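Local coordinates for protein diguanylate cyclase TpbB (Pseudomonas aeruginosa, PDB 4IOB) that catalyses the condensation of two GTP molecules into the second messenger cyclic di-GMP, using its cytoplasmic GGDEF domain, at residues Val55-Arg60 / Ala101-Pro106; Asp34-Lys39 / Ser118-Ile123. All blocks are in the same frame, centred on the assembly; numbering follows the deposited sequence.

How the interactions relate
After helix 7-23 the chain lays down strand 27-35, the central strand of the GGDEF sheet, which supplies the opening half of interaction 2 as it runs on towards helix 38-45. Helix 47-62 follows and contributes 55-60. After strands 70-75 and 78-86 and helix 89-102, the chain returns at 101-106 and closes interaction 1 over a 40-residue loop. Strand 119-126 then pairs with 27-35, so interaction 2 encloses interaction 1 in a wider loop of 78 residues. One contact ties two helices together through the turn after 89-102; the other joins neighbouring strands. They meet in the core, where Met103 packs on Leu119 and Ile57 lies against Ser35.

Interaction 1: residues Val55-Arg60 / Ala101-Pro106; sequences VNIAMR and ASMQAP
Arg60, at the C-terminal part of helix 47-62 in this GGDEF domain, reaches across to the turn where the chain leaves helix 89-102 for the short hairpin strand 107-108. It has the largest share of the buried surface. The side chain is extended from CG to NE, which takes the guanidinium past Ser102 and Met103 to backbone carbonyls farther along the turn. Arg60 NH2 donates to Pro106 O at 3.0 Å with an N-H...O angle of 148°; that oxygen lies close to the guanidinium plane, while the nitrogen sits above the plane of the proline carbonyl. Ala105 O is met by both terminal nitrogens, through a weak bond from NH2 and one from NH1 whose modelled length is doubtful. Two successive carbonyls of the turn are thus tied to helix 47-62 by one arginine.

Met103 supplies the apolar side. Its chain is bent at both chi2 (-56°) and chi3 (-58°), which folds the thioether back towards helix 47-62. Met103 SD lies 3.6 Å from Arg60 CD. The Met103 methyl CE stands 4.0 Å from Ile57 CG1, and these two side chains cross at about a right angle. Ser102 faces the aliphatic root of the arginine. Its hydroxyl is hydrogen-bonded to Ile99 O in its own helix, and Ser102 OG lies 4.0 Å from Arg60 CB.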
# COMPACT_ATOMS: atom_id res chain seq x y z
N VAL A 55 12.85 2.57 -2.83
CA VAL A 55 12.83 4.02 -2.99
C VAL A 55 11.96 4.40 -4.18
O VAL A 55 11.05 5.22 -4.06
CB VAL A 55 14.25 4.58 -3.20
CG1 VAL A 55 14.20 6.08 -3.43
CG2 VAL A 55 15.13 4.24 -2.01
N ASN A 56 12.25 3.81 -5.34
CA ASN A 56 11.48 4.07 -6.55
C ASN A 56 10.00 3.78 -6.36
O ASN A 56 9.14 4.54 -6.80
CB ASN A 56 12.04 3.26 -7.72
CG ASN A 56 13.31 3.86 -8.28
OD1 ASN A 56 14.37 3.05 -8.36
ND2 ASN A 56 13.35 5.04 -8.65
N ILE A 57 9.70 2.67 -5.69
CA ILE A 57 8.32 2.30 -5.40
C ILE A 57 7.65 3.34 -4.51
O ILE A 57 6.48 3.67 -4.70
CB ILE A 57 8.23 0.92 -4.73
CG1 ILE A 57 8.75 -0.17 -5.66
CG2 ILE A 57 6.79 0.62 -4.32
CD1 ILE A 57 8.64 -1.57 -5.09
N ALA A 58 8.40 3.85 -3.54
CA ALA A 58 7.89 4.86 -2.63
C ALA A 58 7.42 6.10 -3.39
O ALA A 58 6.35 6.65 -3.12
CB ALA A 58 8.95 5.24 -1.61
N MET A 59 8.23 6.54 -4.36
CA MET A 59 7.89 7.70 -5.17
C MET A 59 6.69 7.42 -6.06
O MET A 59 5.81 8.26 -6.22
CB MET A 59 9.09 8.13 -6.02
CG MET A 59 10.24 8.71 -5.22
SD MET A 59 9.78 10.20 -4.31
CE MET A 59 9.29 11.28 -5.65
N ARG A 60 6.66 6.22 -6.65
CA ARG A 60 5.57 5.85 -7.54
C ARG A 60 4.24 5.75 -6.81
O ARG A 60 3.18 5.96 -7.40
CB ARG A 60 5.89 4.53 -8.26
CG ARG A 60 7.08 4.63 -9.20
CD ARG A 60 7.17 3.41 -10.11
NE ARG A 60 8.23 3.56 -11.10
CZ ARG A 60 8.49 2.68 -12.05
NH1 ARG A 60 7.77 1.57 -12.16
NH2 ARG A 60 9.48 2.90 -12.91
N ALA A 101 -0.74 0.38 -11.89
CA ALA A 101 -0.48 0.75 -13.27
C ALA A 101 0.80 1.56 -13.41
O ALA A 101 1.40 1.61 -14.49
CB ALA A 101 -1.66 1.53 -13.84
N SER A 102 1.23 2.19 -12.32
CA SER A 102 2.45 2.99 -12.33
C SER A 102 3.68 2.10 -12.24
O SER A 102 4.79 2.52 -12.56
CB SER A 102 2.44 3.99 -11.17
OG SER A 102 2.51 3.33 -9.92
N MET A 103 3.48 0.85 -11.81
CA MET A 103 4.58 -0.10 -11.68
C MET A 103 4.83 -0.84 -12.98
O MET A 103 5.82 -1.55 -13.12
CB MET A 103 4.28 -1.10 -10.56
CG MET A 103 4.36 -0.51 -9.16
SD MET A 103 5.96 0.26 -8.84
CE MET A 103 7.06 -1.13 -9.10
N GLN A 104 3.92 -0.67 -13.94
CA GLN A 104 4.03 -1.34 -15.22
C GLN A 104 5.28 -0.89 -15.98
O GLN A 104 5.78 -1.61 -16.85
CB GLN A 104 2.77 -1.10 -16.06
CG GLN A 104 2.58 -2.09 -17.19
CD GLN A 104 1.18 -2.06 -17.77
OE1 GLN A 104 0.35 -1.16 -17.24
NE2 GLN A 104 0.84 -2.82 -18.67
N ALA A 105 5.77 0.30 -15.65
CA ALA A 105 6.99 0.81 -16.25
C ALA A 105 8.21 0.31 -15.49
O ALA A 105 8.28 0.43 -14.26
CB ALA A 105 6.97 2.33 -16.28
N PRO A 106 9.19 -0.25 -16.22
CA PRO A 106 10.40 -0.82 -15.63
C PRO A 106 11.16 0.16 -14.74
O PRO A 106 11.10 1.37 -14.96
CB PRO A 106 11.25 -1.17 -16.86
CG PRO A 106 10.26 -1.37 -17.96
CD PRO A 106 9.17 -0.38 -17.68

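Interaction 2: residues Asp34-Lys39 / Ser118-Ile123; sequences DSDRFK and SLTIGI
Asp34 and Thr120 form an antiparallel, hydrogen-bonded pair between strands 27-35 and 119-126, neighbours in the middle of the GGDEF sheet. Asp34 N gives to Thr120 O at 2.7 Å, and Thr120 N returns the bond to Asp34 O at 3.0 Å. Beyond the last regular pair, Asp36 N still donates to Ser118 O at 2.6 Å, which carries the pairing into the loop before helix 38-45. Side chains add a further link: Thr120 OG1, lying beside its own backbone N (chi1 -59°), donates a hydrogen bond of doubtful modelled length to OD1 of Asp36, and the threonine and aspartate side chains cross there at about a right angle.

Between the backbone bonds, Ser35 and Leu119 make a non-hydrogen-bonded pair, and Leu119 CD2 packs 3.8 Å from Ser35 CA. Ser35 is a magnesium-binding residue.

Farther out, Thr120 OG1 also receives a hydrogen bond from Gly153 N. The Asp34 and Thr120 side chains share the sheet face covered by helix 133-150, where Met144 touches Asp34, Ala147 touches Thr120, and Lys148 lies at long, weak ion-pair distance from both Asp34 and Asp36. Asp77, also a magnesium-binding residue and the predicted proton acceptor, places the end of strand 27-35 at the metal site by accepting a weak hydrogen bond from Ser35 N through its OD1.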
# COMPACT_ATOMS: atom_id res chain seq x y z
N ASP A 34 2.39 -4.82 -1.22
CA ASP A 34 3.55 -5.69 -1.12
C ASP A 34 4.23 -5.81 -2.48
O ASP A 34 3.64 -6.34 -3.42
CB ASP A 34 3.16 -7.07 -0.60
CG ASP A 34 4.35 -7.87 -0.10
OD1 ASP A 34 4.93 -8.64 -0.89
OD2 ASP A 34 4.72 -7.71 1.09
N SER A 35 5.46 -5.33 -2.58
CA SER A 35 6.22 -5.47 -3.81
C SER A 35 6.30 -6.95 -4.19
O SER A 35 6.62 -7.80 -3.35
CB SER A 35 7.63 -4.89 -3.65
OG SER A 35 8.44 -5.21 -4.77
N ASP A 36 6.01 -7.25 -5.45
CA ASP A 36 6.01 -8.63 -5.92
C ASP A 36 7.41 -9.20 -6.07
O ASP A 36 8.32 -8.53 -6.56
CB ASP A 36 5.25 -8.74 -7.25
CG ASP A 36 3.76 -8.57 -7.09
OD1 ASP A 36 3.27 -8.61 -5.93
OD2 ASP A 36 3.06 -8.41 -8.11
N ARG A 37 7.59 -10.45 -5.65
CA ARG A 37 8.85 -11.16 -5.82
C ARG A 37 10.04 -10.33 -5.35
O ARG A 37 11.01 -10.14 -6.08
CB ARG A 37 9.05 -11.53 -7.30
N PHE A 38 9.96 -9.83 -4.12
CA PHE A 38 11.02 -8.99 -3.57
C PHE A 38 12.27 -9.80 -3.21
O PHE A 38 13.39 -9.39 -3.50
CB PHE A 38 10.52 -8.22 -2.35
CG PHE A 38 11.52 -7.24 -1.81
CD1 PHE A 38 12.06 -6.25 -2.61
CD2 PHE A 38 11.92 -7.30 -0.48
CE1 PHE A 38 12.97 -5.34 -2.11
CE2 PHE A 38 12.84 -6.40 0.03
CZ PHE A 38 13.36 -5.42 -0.79
N LYS A 39 12.06 -10.96 -2.59
CA LYS A 39 13.17 -11.80 -2.15
C LYS A 39 14.08 -12.21 -3.30
O LYS A 39 15.30 -12.07 -3.22
CB LYS A 39 12.64 -13.05 -1.43
CG LYS A 39 13.74 -13.98 -0.95
CD LYS A 39 13.16 -15.27 -0.39
CE LYS A 39 14.26 -16.21 0.09
NZ LYS A 39 15.05 -15.62 1.20
N SER A 118 5.81 -6.00 -9.73
CA SER A 118 4.38 -5.74 -9.58
C SER A 118 4.05 -5.41 -8.13
O SER A 118 4.81 -5.73 -7.22
CB SER A 118 3.57 -6.96 -10.04
OG SER A 118 3.86 -7.27 -11.39
N LEU A 119 2.90 -4.77 -7.92
CA LEU A 119 2.46 -4.43 -6.58
C LEU A 119 1.17 -5.17 -6.22
O LEU A 119 0.17 -5.09 -6.93
CB LEU A 119 2.25 -2.92 -6.44
CG LEU A 119 3.51 -2.06 -6.37
CD1 LEU A 119 3.15 -0.59 -6.24
CD2 LEU A 119 4.40 -2.50 -5.22
N THR A 120 1.21 -5.90 -5.11
CA THR A 120 0.04 -6.58 -4.60
C THR A 120 -0.58 -5.75 -3.48
O THR A 120 0.08 -5.43 -2.50
CB THR A 120 0.38 -7.98 -4.06
OG1 THR A 120 0.96 -8.77 -5.11
CG2 THR A 120 -0.87 -8.68 -3.55
N ILE A 121 -1.86 -5.41 -3.64
CA ILE A 121 -2.52 -4.52 -2.69
C ILE A 121 -3.75 -5.16 -2.04
O ILE A 121 -4.57 -5.78 -2.71
CB ILE A 121 -2.95 -3.20 -3.36
CG1 ILE A 121 -1.76 -2.57 -4.10
CG2 ILE A 121 -3.52 -2.24 -2.33
CD1 ILE A 121 -2.12 -1.32 -4.86
N GLY A 122 -3.85 -5.00 -0.72
CA GLY A 122 -5.01 -5.47 0.03
C GLY A 122 -5.77 -4.29 0.61
O GLY A 122 -5.23 -3.54 1.42
N ILE A 123 -7.02 -4.13 0.19
CA ILE A 123 -7.80 -2.95 0.55
C ILE A 123 -8.83 -3.23 1.64
O ILE A 123 -9.72 -4.06 1.47
CB ILE A 123 -8.51 -2.36 -0.68
CG1 ILE A 123 -7.52 -2.19 -1.84
CG2 ILE A 123 -9.18 -1.04 -0.33
CD1 ILE A 123 -8.17 -1.75 -3.13